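Long-range contacts in antigen MTB48, Mycobacterial protein (PDB 4WJ1), which is EspB of the ESX-1 type VII secretion system, probably involved in DNA conjugation, at least in the recipient strain, and represented here by its N-terminal PE and PPE regions: residues Ala142-His147 with Pro232-Val237; Glu136-Ala141 with Met257-Ser262; Asp222-Leu227 with Glu267-Gly272; Gly31-Pro36 with Ala153-Tyr158. All coordinates share one frame; numbering follows the deposited sequence.

How the interactions relate
Interactions 1 and 2 are partly buried and share helix 139-147, which meets helix 234-242 in the first and helix 248-272 in the second; Pro-232 packs on Trp-139 between them. Interaction 3, a buried contact about 15 Å from each of these (between centres), joins helices 187-230 and 248-272 through apolar and aromatic packing. Interaction 4 is also buried and brings the PE range against the PPE range; the Asp-225 to Lys-157 salt bridge ties it to interaction 3. Direct hydrogen bonds cross only interactions 2 and 4, where backbone groups of a loop or a helix start meet polar side chains. Interaction 1 has none across it: its capping bonds stay inside 232-237.

Interaction 1: Ala142-His147 with Pro232-Val237; sequences AARIIH and PTLENV
Thr-233, which lies against the imidazole of His-147, donates from its backbone N to Asn-236 OD1 at 2.9 Å with a nearly straight N-H...O angle of 165°. The donor stands above the plane of the side-chain carbonyl. The return bond, from Asn-236 N to Thr-233 OG1, is 3.0 Å long and more bent. This pairing turns the Thr-233 hydroxyl toward its own helix, so that CB and CG2 are what the threonine side chain offers to the histidine. His-147 projects from the last turn of its helix with CG beside the backbone N (chi1 -73°), which brings the ring over the start of the opposing segment. Leu-234 N lies over one ring face, displaced toward the rim and 3.7 Å from His-147 CD2, while His-147 NE2 comes within 3.6 Å of Thr-233 CA. The CB atoms of His-147 and Leu-234 touch at 3.8 Å as the two side chains run past each other in opposite directions. One turn earlier, Ala-143 points toward the partner: its CB is 3.4 Å from Pro-232 O and 4.1 Å from Val-237 CG2. Arg-144 covers the outer side, its CA 4.0 Å from Leu-234 CD1, and its chain bends at chi2 and chi3 so that the exposed guanidinium passes obliquely by Leu-234 and Val-237. Trp-139 packs on Pro-232 and Val-237 from the preceding turn. With their reciprocal bonds, Thr-233 and Asn-236 form a capping box at the N-terminus of helix 234-242.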
loop_
_atom_site.group_PDB
_atom_site.type_symbol
_atom_site.label_atom_id
_atom_site.label_comp_id
_atom_site.label_asym_id
_atom_site.label_seq_id
_atom_site.Cartn_x
_atom_site.Cartn_y
_atom_site.Cartn_z
ATOM N N ALA A 142 -17.469 -30.644 -5.553
ATOM C CA ALA A 142 -17.292 -29.235 -5.233
ATOM C C ALA A 142 -17.597 -28.965 -3.760
ATOM O O ALA A 142 -16.902 -28.185 -3.107
ATOM C CB ALA A 142 -18.159 -28.377 -6.134
ATOM N N ALA A 143 -18.634 -29.614 -3.244
ATOM C CA ALA A 143 -18.992 -29.484 -1.835
ATOM C C ALA A 143 -17.811 -29.903 -0.964
ATOM O O ALA A 143 -17.492 -29.249 0.030
ATOM C CB ALA A 143 -20.230 -30.318 -1.517
ATOM N N ARG A 144 -17.153 -30.984 -1.372
ATOM C CA ARG A 144 -15.997 -31.522 -0.669
ATOM C C ARG A 144 -14.878 -30.498 -0.616
ATOM O O ARG A 144 -14.292 -30.247 0.436
ATOM C CB ARG A 144 -15.518 -32.801 -1.362
ATOM C CG ARG A 144 -14.499 -33.637 -0.596
ATOM C CD ARG A 144 -15.106 -34.989 -0.211
ATOM N NE ARG A 144 -15.934 -35.516 -1.295
ATOM C CZ ARG A 144 -16.882 -36.435 -1.140
ATOM N NH1 ARG A 144 -17.136 -36.939 0.063
ATOM N NH2 ARG A 144 -17.583 -36.846 -2.191
ATOM N N ILE A 145 -14.581 -29.912 -1.771
ATOM C CA ILE A 145 -13.517 -28.926 -1.882
ATOM C C ILE A 145 -13.843 -27.712 -1.027
ATOM O O ILE A 145 -12.996 -27.218 -0.281
ATOM C CB ILE A 145 -13.312 -28.503 -3.344
ATOM C CG1 ILE A 145 -12.663 -29.629 -4.132
ATOM C CG2 ILE A 145 -12.467 -27.232 -3.448
ATOM C CD1 ILE A 145 -12.711 -29.391 -5.600
ATOM N N ILE A 146 -15.082 -27.237 -1.133
ATOM C CA ILE A 146 -15.523 -26.082 -0.361
ATOM C C ILE A 146 -15.413 -26.352 1.143
ATOM O O ILE A 146 -14.901 -25.525 1.901
ATOM C CB ILE A 146 -16.979 -25.697 -0.724
ATOM C CG1 ILE A 146 -17.024 -25.112 -2.133
ATOM C CG2 ILE A 146 -17.536 -24.675 0.247
ATOM C CD1 ILE A 146 -18.407 -25.042 -2.710
ATOM N N HIS A 147 -15.867 -27.519 1.585
ATOM C CA HIS A 147 -15.997 -27.710 3.019
ATOM C C HIS A 147 -14.773 -28.332 3.677
ATOM O O HIS A 147 -14.674 -28.343 4.900
ATOM C CB HIS A 147 -17.258 -28.505 3.314
ATOM C CG HIS A 147 -18.504 -27.697 3.122
ATOM N ND1 HIS A 147 -19.102 -27.001 4.143
ATOM C CD2 HIS A 147 -19.226 -27.431 2.001
ATOM C CE1 HIS A 147 -20.156 -26.343 3.670
ATOM N NE2 HIS A 147 -20.246 -26.592 2.377
ATOM N N PRO A 232 -24.512 -26.658 -2.302
ATOM C CA PRO A 232 -24.754 -27.861 -1.510
ATOM C C PRO A 232 -23.623 -28.113 -0.518
ATOM O O PRO A 232 -22.453 -27.884 -0.828
ATOM C CB PRO A 232 -24.830 -28.953 -2.571
ATOM C CG PRO A 232 -25.412 -28.242 -3.755
ATOM C CD PRO A 232 -24.787 -26.882 -3.732
ATOM N N THR A 233 -23.982 -28.555 0.680
ATOM C CA THR A 233 -23.001 -28.745 1.734
ATOM C C THR A 233 -22.442 -30.146 1.702
ATOM O O THR A 233 -22.954 -31.013 0.999
ATOM C CB THR A 233 -23.601 -28.494 3.110
ATOM O OG1 THR A 233 -24.707 -29.387 3.308
ATOM C CG2 THR A 233 -24.063 -27.044 3.223
ATOM N N LEU A 234 -21.381 -30.360 2.467
ATOM C CA LEU A 234 -20.770 -31.663 2.522
ATOM C C LEU A 234 -21.758 -32.585 3.221
ATOM O O LEU A 234 -21.884 -33.749 2.864
ATOM C CB LEU A 234 -19.415 -31.608 3.235
ATOM C CG LEU A 234 -18.579 -32.886 3.130
ATOM C CD1 LEU A 234 -18.540 -33.414 1.699
ATOM C CD2 LEU A 234 -17.171 -32.643 3.635
ATOM N N GLU A 235 -22.490 -32.037 4.186
ATOM C CA GLU A 235 -23.567 -32.766 4.846
ATOM C C GLU A 235 -24.645 -33.165 3.840
ATOM O O GLU A 235 -25.269 -34.213 3.991
ATOM C CB GLU A 235 -24.180 -31.934 5.985
ATOM C CG GLU A 235 -25.276 -32.681 6.750
ATOM C CD GLU A 235 -25.857 -31.925 7.953
ATOM O OE1 GLU A 235 -25.456 -30.764 8.206
ATOM O OE2 GLU A 235 -26.719 -32.522 8.653
ATOM N N ASN A 236 -24.862 -32.342 2.811
ATOM C CA ASN A 236 -25.812 -32.709 1.765
ATOM C C ASN A 236 -25.355 -33.980 1.059
ATOM O O ASN A 236 -26.180 -34.805 0.669
ATOM C CB ASN A 236 -25.997 -31.590 0.741
ATOM C CG ASN A 236 -26.844 -30.446 1.264
ATOM O OD1 ASN A 236 -26.794 -29.334 0.741
ATOM N ND2 ASN A 236 -27.625 -30.713 2.296
ATOM N N VAL A 237 -24.042 -34.147 0.909
ATOM C CA VAL A 237 -23.510 -35.375 0.327
ATOM C C VAL A 237 -23.885 -36.591 1.182
ATOM O O VAL A 237 -24.365 -37.614 0.673
ATOM C CB VAL A 237 -21.985 -35.321 0.181
ATOM C CG1 VAL A 237 -21.475 -36.588 -0.493
ATOM C CG2 VAL A 237 -21.575 -34.087 -0.598
#

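Interaction 2: Glu136-Ala141 with Met257-Ser262; sequences EMDWEA and MLQEQS
Trp-139 and Gln-259 stand opposite each other with CA atoms 5.2 Å apart, where the extended backbone before helix 139-147 turns into its first turn beside helix 248-272. The Gln-259 amide reads both sides of that junction. Gln-259 NE2 donates to Met-137 O at 2.9 Å (159°), with the acceptor in the amide plane and the donor in the carbonyl plane. Gln-259 OE1 accepts from Trp-139 N at 2.9 Å on a lone pair, through a more bent bond. A bend at chi2 (62°) folds the glutamine chain back to place these two atoms, and Glu-263 gives NE2 a second acceptor. Met-137 is present as selenomethionine and contributes its carbonyl, while its side chain leads away to Ala-142 and Ile-145. Asp-138 is the N-cap of helix 139-147: its OD1 receives Ala-141 N at 3.0 Å through the anti lone pair, and a weak bond from Glu-140 N adds to it. The helix start is therefore capped from within and bound from the neighbouring helix of the PPE range. Trp-139 is buried between two aliphatic groups, with Glu-140 CG over one ring face and Leu-258 CB over the opposite one. The latter is a CH-pi contact, 3.9 Å from Leu-258 CB to the centroid of the Trp-139 five-membered ring. Leu-258 CD1 extends the cover to Trp-139 CZ2 at 3.7 Å. At the ring edge, Gln-259 OE1 lies near the plane, 3.1 Å from Trp-139 CD1, although the amide is turned 55° from the indole. Trp-139 CB presses on Ser-262 CB at 3.4 Å; Ser-262 OG is hydrogen-bonded to His-231.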
loop_
_atom_site.group_PDB
_atom_site.type_symbol
_atom_site.label_atom_id
_atom_site.label_comp_id
_atom_site.label_asym_id
_atom_site.label_seq_id
_atom_site.Cartn_x
_atom_site.Cartn_y
_atom_site.Cartn_z
ATOM N N GLU A 136 -16.323 -27.044 -15.568
ATOM C CA GLU A 136 -17.530 -27.627 -14.984
ATOM C C GLU A 136 -17.135 -28.554 -13.839
ATOM O O GLU A 136 -16.066 -29.162 -13.879
ATOM C CB GLU A 136 -18.338 -28.386 -16.034
ATOM C CG GLU A 136 -19.266 -27.520 -16.869
ATOM C CD GLU A 136 -20.109 -28.353 -17.808
ATOM O OE1 GLU A 136 -19.512 -29.035 -18.676
ATOM O OE2 GLU A 136 -21.357 -28.348 -17.666
HETATM N N MSE A 137 -17.988 -28.654 -12.819
HETATM C CA MSE A 137 -17.714 -29.532 -11.678
HETATM C C MSE A 137 -18.913 -30.352 -11.210
HETATM O O MSE A 137 -20.059 -29.945 -11.389
HETATM C CB MSE A 137 -17.209 -28.722 -10.486
HETATM C CG MSE A 137 -15.923 -27.957 -10.714
HETATM SE SE MSE A 137 -15.228 -27.490 -8.960
HETATM C CE MSE A 137 -15.267 -29.286 -8.187
ATOM N N ASP A 138 -18.629 -31.497 -10.594
ATOM C CA ASP A 138 -19.637 -32.309 -9.922
ATOM C C ASP A 138 -19.957 -31.718 -8.543
ATOM O O ASP A 138 -19.056 -31.243 -7.852
ATOM C CB ASP A 138 -19.142 -33.742 -9.784
ATOM C CG ASP A 138 -20.055 -34.593 -8.924
ATOM O OD1 ASP A 138 -19.944 -34.522 -7.678
ATOM O OD2 ASP A 138 -20.867 -35.350 -9.498
ATOM N N TRP A 139 -21.222 -31.752 -8.130
ATOM C CA TRP A 139 -21.622 -31.029 -6.922
ATOM C C TRP A 139 -21.058 -31.630 -5.635
ATOM O O TRP A 139 -20.735 -30.894 -4.701
ATOM C CB TRP A 139 -23.146 -30.932 -6.820
ATOM C CG TRP A 139 -23.886 -32.194 -6.492
ATOM C CD1 TRP A 139 -24.423 -33.080 -7.376
ATOM C CD2 TRP A 139 -24.228 -32.673 -5.185
ATOM N NE1 TRP A 139 -25.058 -34.099 -6.702
ATOM C CE2 TRP A 139 -24.954 -33.870 -5.358
ATOM C CE3 TRP A 139 -23.974 -32.219 -3.889
ATOM C CZ2 TRP A 139 -25.426 -34.616 -4.279
ATOM C CZ3 TRP A 139 -24.454 -32.965 -2.813
ATOM C CH2 TRP A 139 -25.164 -34.146 -3.017
ATOM N N GLU A 140 -20.932 -32.951 -5.573
ATOM C CA GLU A 140 -20.363 -33.552 -4.374
ATOM C C GLU A 140 -18.875 -33.224 -4.336
ATOM O O GLU A 140 -18.335 -32.862 -3.290
ATOM C CB GLU A 140 -20.587 -35.059 -4.327
ATOM C CG GLU A 140 -21.950 -35.504 -4.839
ATOM C CD GLU A 140 -22.172 -37.014 -4.717
ATOM O OE1 GLU A 140 -21.283 -37.709 -4.164
ATOM O OE2 GLU A 140 -23.234 -37.505 -5.177
ATOM N N ALA A 141 -18.223 -33.321 -5.493
ATOM C CA ALA A 141 -16.812 -32.980 -5.602
ATOM C C ALA A 141 -16.570 -31.545 -5.167
ATOM O O ALA A 141 -15.581 -31.259 -4.496
ATOM C CB ALA A 141 -16.322 -33.185 -7.019
HETATM N N MSE A 257 -31.180 -31.706 -9.097
HETATM C CA MSE A 257 -31.450 -30.452 -8.402
HETATM C C MSE A 257 -30.224 -29.937 -7.668
HETATM O O MSE A 257 -29.894 -28.754 -7.747
HETATM C CB MSE A 257 -32.597 -30.612 -7.414
HETATM C CG MSE A 257 -33.948 -30.506 -8.046
HETATM SE SE MSE A 257 -35.296 -30.709 -6.679
HETATM C CE MSE A 257 -34.843 -29.122 -5.650
ATOM N N LEU A 258 -29.550 -30.835 -6.964
ATOM C CA LEU A 258 -28.350 -30.474 -6.226
ATOM C C LEU A 258 -27.236 -30.085 -7.185
ATOM O O LEU A 258 -26.464 -29.167 -6.913
ATOM C CB LEU A 258 -27.917 -31.622 -5.313
ATOM C CG LEU A 258 -28.929 -31.918 -4.198
ATOM C CD1 LEU A 258 -28.829 -33.346 -3.735
ATOM C CD2 LEU A 258 -28.706 -30.969 -3.034
ATOM N N GLN A 259 -27.161 -30.776 -8.316
ATOM C CA GLN A 259 -26.170 -30.430 -9.323
ATOM C C GLN A 259 -26.421 -29.020 -9.861
ATOM O O GLN A 259 -25.478 -28.238 -10.035
ATOM C CB GLN A 259 -26.179 -31.452 -10.465
ATOM C CG GLN A 259 -25.164 -31.164 -11.557
ATOM C CD GLN A 259 -23.739 -31.195 -11.051
ATOM O OE1 GLN A 259 -23.443 -31.818 -10.034
ATOM N NE2 GLN A 259 -22.846 -30.509 -11.756
ATOM N N GLU A 260 -27.686 -28.682 -10.105
ATOM C CA GLU A 260 -27.988 -27.342 -10.600
ATOM C C GLU A 260 -27.751 -26.298 -9.493
ATOM O O GLU A 260 -27.290 -25.193 -9.776
ATOM C CB GLU A 260 -29.416 -27.235 -11.161
ATOM C CG GLU A 260 -29.641 -25.898 -11.892
ATOM C CD GLU A 260 -30.971 -25.753 -12.651
ATOM O OE1 GLU A 260 -31.804 -26.681 -12.649
ATOM O OE2 GLU A 260 -31.158 -24.689 -13.291
ATOM N N GLN A 261 -28.016 -26.650 -8.236
ATOM C CA GLN A 261 -27.649 -25.771 -7.125
ATOM C C GLN A 261 -26.166 -25.443 -7.138
ATOM O O GLN A 261 -25.772 -24.287 -6.954
ATOM C CB GLN A 261 -27.997 -26.400 -5.788
ATOM C CG GLN A 261 -29.387 -26.102 -5.319
ATOM C CD GLN A 261 -29.781 -26.971 -4.137
ATOM O OE1 GLN A 261 -28.980 -27.174 -3.220
ATOM N NE2 GLN A 261 -31.019 -27.488 -4.151
ATOM N N SER A 262 -25.345 -26.469 -7.333
ATOM C CA SER A 262 -23.911 -26.285 -7.317
ATOM C C SER A 262 -23.468 -25.399 -8.470
ATOM O O SER A 262 -22.723 -24.438 -8.277
ATOM C CB SER A 262 -23.205 -27.617 -7.400
ATOM O OG SER A 262 -21.808 -27.426 -7.495
#

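Interaction 3: Asp222-Leu227 with Glu267-Gly272; sequences DAHDKL and EAYANG
Tyr-269 gives the largest share of this contact, lying across Leu-227 and alongside His-224. It joins two antiparallel helices of the elongated helical bundle, 187-230 and 248-272; the axes of the two short segments run at 175° and approach to 9.1 Å. Leu-227 CD2 sits over one face of the phenol, offset toward the rim and 3.7 Å from the ring centroid, a CH-pi contact. The phenol side chain extends with CG opposite the backbone N (chi1 -180°), which carries the ring across to the other helix. There its CD1 atom meets Ala-223 O at 3.5 Å. Ala-223 CB points at the same helix one turn further on and packs on Gly-272 C at 3.9 Å, at the pair whose CA atoms are nearest each other across the segments. His-224 runs beside Tyr-269 in the same direction, with the ring planes at 71°. The phenol oxygen lies in the imidazole plane at its edge, 3.3 Å from His-224 CD2. Both polar ends have partners in the PE range: Tyr-269 OH is hydrogen-bonded to Thr-42 OG1, and His-224 NE2 to Asp-37 OD2. These bonds probably help to hold the rings in their orientation. On the more exposed flank a water bridges the helices, donating to Ala-268 O at 3.2 Å and accepting a weak bond from Lys-226 NZ at 3.4 Å.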
loop_
_atom_site.group_PDB
_atom_site.type_symbol
_atom_site.label_atom_id
_atom_site.label_comp_id
_atom_site.label_asym_id
_atom_site.label_seq_id
_atom_site.Cartn_x
_atom_site.Cartn_y
_atom_site.Cartn_z
ATOM N N ASP A 222 -17.421 -11.729 0.877
ATOM C CA ASP A 222 -18.876 -11.716 0.782
ATOM C C ASP A 222 -19.344 -12.758 -0.220
ATOM O O ASP A 222 -20.292 -13.502 0.044
ATOM C CB ASP A 222 -19.404 -10.340 0.384
ATOM C CG ASP A 222 -19.303 -9.322 1.519
ATOM O OD1 ASP A 222 -18.930 -9.721 2.643
ATOM O OD2 ASP A 222 -19.608 -8.125 1.287
ATOM N N ALA A 223 -18.675 -12.816 -1.364
ATOM C CA ALA A 223 -19.046 -13.772 -2.400
ATOM C C ALA A 223 -18.822 -15.197 -1.921
ATOM O O ALA A 223 -19.568 -16.108 -2.268
ATOM C CB ALA A 223 -18.269 -13.524 -3.655
ATOM N N HIS A 224 -17.791 -15.383 -1.111
ATOM C CA HIS A 224 -17.473 -16.705 -0.637
ATOM C C HIS A 224 -18.494 -17.159 0.413
ATOM O O HIS A 224 -18.917 -18.312 0.407
ATOM C CB HIS A 224 -16.057 -16.742 -0.068
ATOM C CG HIS A 224 -15.587 -18.121 0.245
ATOM N ND1 HIS A 224 -15.817 -18.727 1.466
ATOM C CD2 HIS A 224 -14.935 -19.038 -0.506
ATOM C CE1 HIS A 224 -15.305 -19.938 1.456
ATOM N NE2 HIS A 224 -14.764 -20.160 0.267
ATOM N N ASP A 225 -18.863 -16.243 1.310
ATOM C CA ASP A 225 -19.952 -16.444 2.261
ATOM C C ASP A 225 -21.207 -16.926 1.541
ATOM O O ASP A 225 -21.826 -17.922 1.930
ATOM C CB ASP A 225 -20.263 -15.145 3.017
ATOM C CG ASP A 225 -19.257 -14.845 4.131
ATOM O OD1 ASP A 225 -18.327 -15.646 4.361
ATOM O OD2 ASP A 225 -19.407 -13.797 4.789
ATOM N N LYS A 226 -21.573 -16.214 0.486
ATOM C CA LYS A 226 -22.758 -16.555 -0.295
ATOM C C LYS A 226 -22.594 -17.921 -0.969
ATOM O O LYS A 226 -23.564 -18.665 -1.127
ATOM C CB LYS A 226 -23.024 -15.462 -1.327
ATOM C CG LYS A 226 -24.372 -15.514 -2.027
ATOM C CD LYS A 226 -24.719 -14.130 -2.585
ATOM C CE LYS A 226 -25.253 -14.194 -4.016
ATOM N NZ LYS A 226 -24.893 -12.958 -4.807
ATOM N N LEU A 227 -21.365 -18.254 -1.356
ATOM C CA LEU A 227 -21.104 -19.532 -2.002
ATOM C C LEU A 227 -21.347 -20.653 -0.995
ATOM O O LEU A 227 -22.034 -21.629 -1.274
ATOM C CB LEU A 227 -19.676 -19.590 -2.535
ATOM C CG LEU A 227 -19.240 -20.996 -2.940
ATOM C CD1 LEU A 227 -19.936 -21.428 -4.219
ATOM C CD2 LEU A 227 -17.735 -21.094 -3.060
ATOM N N GLU A 267 -21.301 -20.372 -10.423
ATOM C CA GLU A 267 -21.434 -19.308 -11.401
ATOM C C GLU A 267 -21.572 -17.965 -10.699
ATOM O O GLU A 267 -20.901 -17.003 -11.045
ATOM C CB GLU A 267 -22.637 -19.568 -12.311
ATOM C CG GLU A 267 -22.868 -18.513 -13.391
ATOM C CD GLU A 267 -23.891 -18.956 -14.445
ATOM O OE1 GLU A 267 -24.629 -19.945 -14.202
ATOM O OE2 GLU A 267 -23.950 -18.317 -15.523
ATOM N N ALA A 268 -22.434 -17.907 -9.694
ATOM C CA ALA A 268 -22.640 -16.676 -8.946
ATOM C C ALA A 268 -21.361 -16.277 -8.225
ATOM O O ALA A 268 -21.066 -15.094 -8.056
ATOM C CB ALA A 268 -23.783 -16.840 -7.956
ATOM N N TYR A 269 -20.600 -17.274 -7.801
ATOM C CA TYR A 269 -19.348 -17.040 -7.098
ATOM C C TYR A 269 -18.288 -16.467 -8.048
ATOM O O TYR A 269 -17.553 -15.543 -7.710
ATOM C CB TYR A 269 -18.877 -18.346 -6.469
ATOM C CG TYR A 269 -17.585 -18.264 -5.699
ATOM C CD1 TYR A 269 -17.376 -17.277 -4.734
ATOM C CD2 TYR A 269 -16.581 -19.196 -5.916
ATOM C CE1 TYR A 269 -16.195 -17.221 -4.025
ATOM C CE2 TYR A 269 -15.405 -19.148 -5.216
ATOM C CZ TYR A 269 -15.212 -18.160 -4.272
ATOM O OH TYR A 269 -14.025 -18.141 -3.580
ATOM N N ALA A 270 -18.220 -17.032 -9.244
ATOM C CA ALA A 270 -17.282 -16.572 -10.250
ATOM C C ALA A 270 -17.561 -15.108 -10.577
ATOM O O ALA A 270 -16.657 -14.280 -10.515
ATOM C CB ALA A 270 -17.375 -17.433 -11.492
ATOM N N ASN A 271 -18.815 -14.792 -10.894
ATOM C CA ASN A 271 -19.210 -13.412 -11.169
ATOM C C ASN A 271 -19.002 -12.476 -9.991
ATOM O O ASN A 271 -18.345 -11.446 -10.116
ATOM C CB ASN A 271 -20.671 -13.350 -11.597
ATOM C CG ASN A 271 -20.920 -14.071 -12.897
ATOM O OD1 ASN A 271 -19.988 -14.333 -13.660
ATOM N ND2 ASN A 271 -22.182 -14.402 -13.164
ATOM N N GLY A 272 -19.554 -12.848 -8.845
ATOM C CA GLY A 272 -19.611 -11.961 -7.698
ATOM C C GLY A 272 -18.279 -11.658 -7.062
ATOM O O GLY A 272 -18.139 -10.661 -6.357
HETATM O O HOH W 1 -21.592 -13.608 -5.274
#

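Interaction 4: Gly31-Pro36 with Ala153-Tyr158; sequences GDATKP and ALSMKY
One face of the Pro-36 ring is turned to Ala-153 and Met-156, while the imidazole of His-224 approaches the rim at CB. Pro-36 CB and CG both lie 3.8 Å from Ala-153 CB, while Pro-36 CD meets CG of Met-156, a selenomethionine, at 4.2 Å as the two side chains cross at a slant. The peptide ending in Thr-34 N turns its N-H to Ser-155 OG in a short, straight bond of 2.7 Å (165°). Ser-155 puts OG opposite its own backbone N (chi1 -178°), facing the loop. Next to it, Ala-33 CB packs on Met-156 SE at 3.8 Å, the selenium being brought back by bends at chi2 and chi3. A water completes the polar pairing: it donates to Thr-34 O at 2.7 Å and accepts from Met-156 N at 3.2 Å, so an amide in the first turn of the helix is satisfied. Ala-153 occupies the N-cap position of helix 154-178. The loop between helices 12-22 and 40-96, in the PE range, thus lies across the start of this PPE-range helix, with Met-156 also touching Leu-49 of helix 40-96 and Phe-220 and Val-221 of helix 187-230.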
loop_
_atom_site.group_PDB
_atom_site.type_symbol
_atom_site.label_atom_id
_atom_site.label_comp_id
_atom_site.label_asym_id
_atom_site.label_seq_id
_atom_site.Cartn_x
_atom_site.Cartn_y
_atom_site.Cartn_z
ATOM N N GLY A 31 -0.430 -8.449 7.628
ATOM C CA GLY A 31 0.151 -9.762 7.489
ATOM C C GLY A 31 -0.249 -10.401 6.176
ATOM O O GLY A 31 -0.769 -9.763 5.280
ATOM N N ASP A 32 -0.004 -11.693 6.068
ATOM C CA ASP A 32 -0.330 -12.434 4.874
ATOM C C ASP A 32 -1.713 -13.100 5.084
ATOM O O ASP A 32 -2.394 -12.837 6.078
ATOM C CB ASP A 32 0.782 -13.449 4.610
ATOM C CG ASP A 32 0.876 -13.861 3.171
ATOM O OD1 ASP A 32 -0.039 -13.539 2.380
ATOM O OD2 ASP A 32 1.873 -14.534 2.842
ATOM N N ALA A 33 -2.125 -13.954 4.155
ATOM C CA ALA A 33 -3.417 -14.612 4.232
ATOM C C ALA A 33 -3.347 -15.922 3.477
ATOM O O ALA A 33 -2.466 -16.081 2.631
ATOM C CB ALA A 33 -4.501 -13.728 3.650
ATOM N N THR A 34 -4.264 -16.852 3.775
ATOM C CA THR A 34 -4.395 -18.060 2.971
ATOM C C THR A 34 -5.774 -18.162 2.289
ATOM O O THR A 34 -6.741 -17.551 2.747
ATOM C CB THR A 34 -4.140 -19.305 3.821
ATOM O OG1 THR A 34 -5.080 -19.355 4.894
ATOM C CG2 THR A 34 -2.749 -19.262 4.397
ATOM N N LYS A 35 -5.829 -18.894 1.170
ATOM C CA LYS A 35 -7.070 -19.264 0.455
ATOM C C LYS A 35 -8.083 -19.968 1.343
ATOM O O LYS A 35 -7.701 -20.828 2.120
ATOM C CB LYS A 35 -6.774 -20.240 -0.690
ATOM C CG LYS A 35 -6.199 -19.654 -1.909
ATOM C CD LYS A 35 -5.227 -20.626 -2.544
ATOM C CE LYS A 35 -5.900 -21.922 -2.847
ATOM N NZ LYS A 35 -5.017 -22.771 -3.695
ATOM N N PRO A 36 -9.379 -19.664 1.175
ATOM C CA PRO A 36 -10.445 -20.358 1.911
ATOM C C PRO A 36 -10.623 -21.792 1.434
ATOM O O PRO A 36 -10.983 -22.648 2.224
ATOM C CB PRO A 36 -11.702 -19.534 1.608
ATOM C CG PRO A 36 -11.235 -18.313 0.880
ATOM C CD PRO A 36 -9.894 -18.588 0.313
ATOM N N ALA A 153 -13.655 -18.376 5.604
ATOM C CA ALA A 153 -12.616 -17.521 5.018
ATOM C C ALA A 153 -12.073 -16.539 6.031
ATOM O O ALA A 153 -11.911 -15.358 5.734
ATOM C CB ALA A 153 -13.152 -16.780 3.812
ATOM N N LEU A 154 -11.827 -17.041 7.233
ATOM C CA LEU A 154 -11.345 -16.225 8.341
ATOM C C LEU A 154 -10.013 -15.553 8.063
ATOM O O LEU A 154 -9.792 -14.428 8.513
ATOM C CB LEU A 154 -11.223 -17.072 9.607
ATOM C CG LEU A 154 -12.548 -17.650 10.094
ATOM C CD1 LEU A 154 -12.322 -18.554 11.298
ATOM C CD2 LEU A 154 -13.491 -16.508 10.428
ATOM N N SER A 155 -9.117 -16.252 7.365
ATOM C CA SER A 155 -7.815 -15.679 7.024
ATOM C C SER A 155 -8.007 -14.454 6.132
ATOM O O SER A 155 -7.530 -13.361 6.446
ATOM C CB SER A 155 -6.918 -16.704 6.330
ATOM O OG SER A 155 -5.645 -16.140 6.040
HETATM N N MSE A 156 -8.744 -14.648 5.042
HETATM C CA MSE A 156 -9.062 -13.574 4.121
HETATM C C MSE A 156 -9.786 -12.436 4.817
HETATM O O MSE A 156 -9.498 -11.267 4.561
HETATM C CB MSE A 156 -9.886 -14.107 2.949
HETATM C CG MSE A 156 -9.029 -14.866 1.941
HETATM SE SE MSE A 156 -7.508 -13.805 1.286
HETATM C CE MSE A 156 -8.417 -12.154 0.890
ATOM N N LYS A 157 -10.693 -12.762 5.727
ATOM C CA LYS A 157 -11.417 -11.715 6.441
ATOM C C LYS A 157 -10.480 -10.933 7.353
ATOM O O LYS A 157 -10.628 -9.732 7.508
ATOM C CB LYS A 157 -12.583 -12.301 7.233
ATOM C CG LYS A 157 -13.788 -12.623 6.350
ATOM C CD LYS A 157 -14.787 -13.542 7.032
ATOM C CE LYS A 157 -16.011 -13.751 6.148
ATOM N NZ LYS A 157 -16.801 -14.959 6.554
ATOM N N TYR A 158 -9.495 -11.599 7.938
ATOM C CA TYR A 158 -8.567 -10.886 8.794
ATOM C C TYR A 158 -7.652 -9.972 7.947
ATOM O O TYR A 158 -7.336 -8.846 8.328
ATOM C CB TYR A 158 -7.740 -11.859 9.606
ATOM C CG TYR A 158 -6.956 -11.170 10.674
ATOM C CD1 TYR A 158 -7.550 -10.198 11.459
ATOM C CD2 TYR A 158 -5.618 -11.487 10.905
ATOM C CE1 TYR A 158 -6.835 -9.547 12.447
ATOM C CE2 TYR A 158 -4.894 -10.841 11.886
ATOM C CZ TYR A 158 -5.512 -9.876 12.660
ATOM O OH TYR A 158 -4.800 -9.235 13.647
HETATM O O HOH W 2 -9.160 -17.548 3.868
#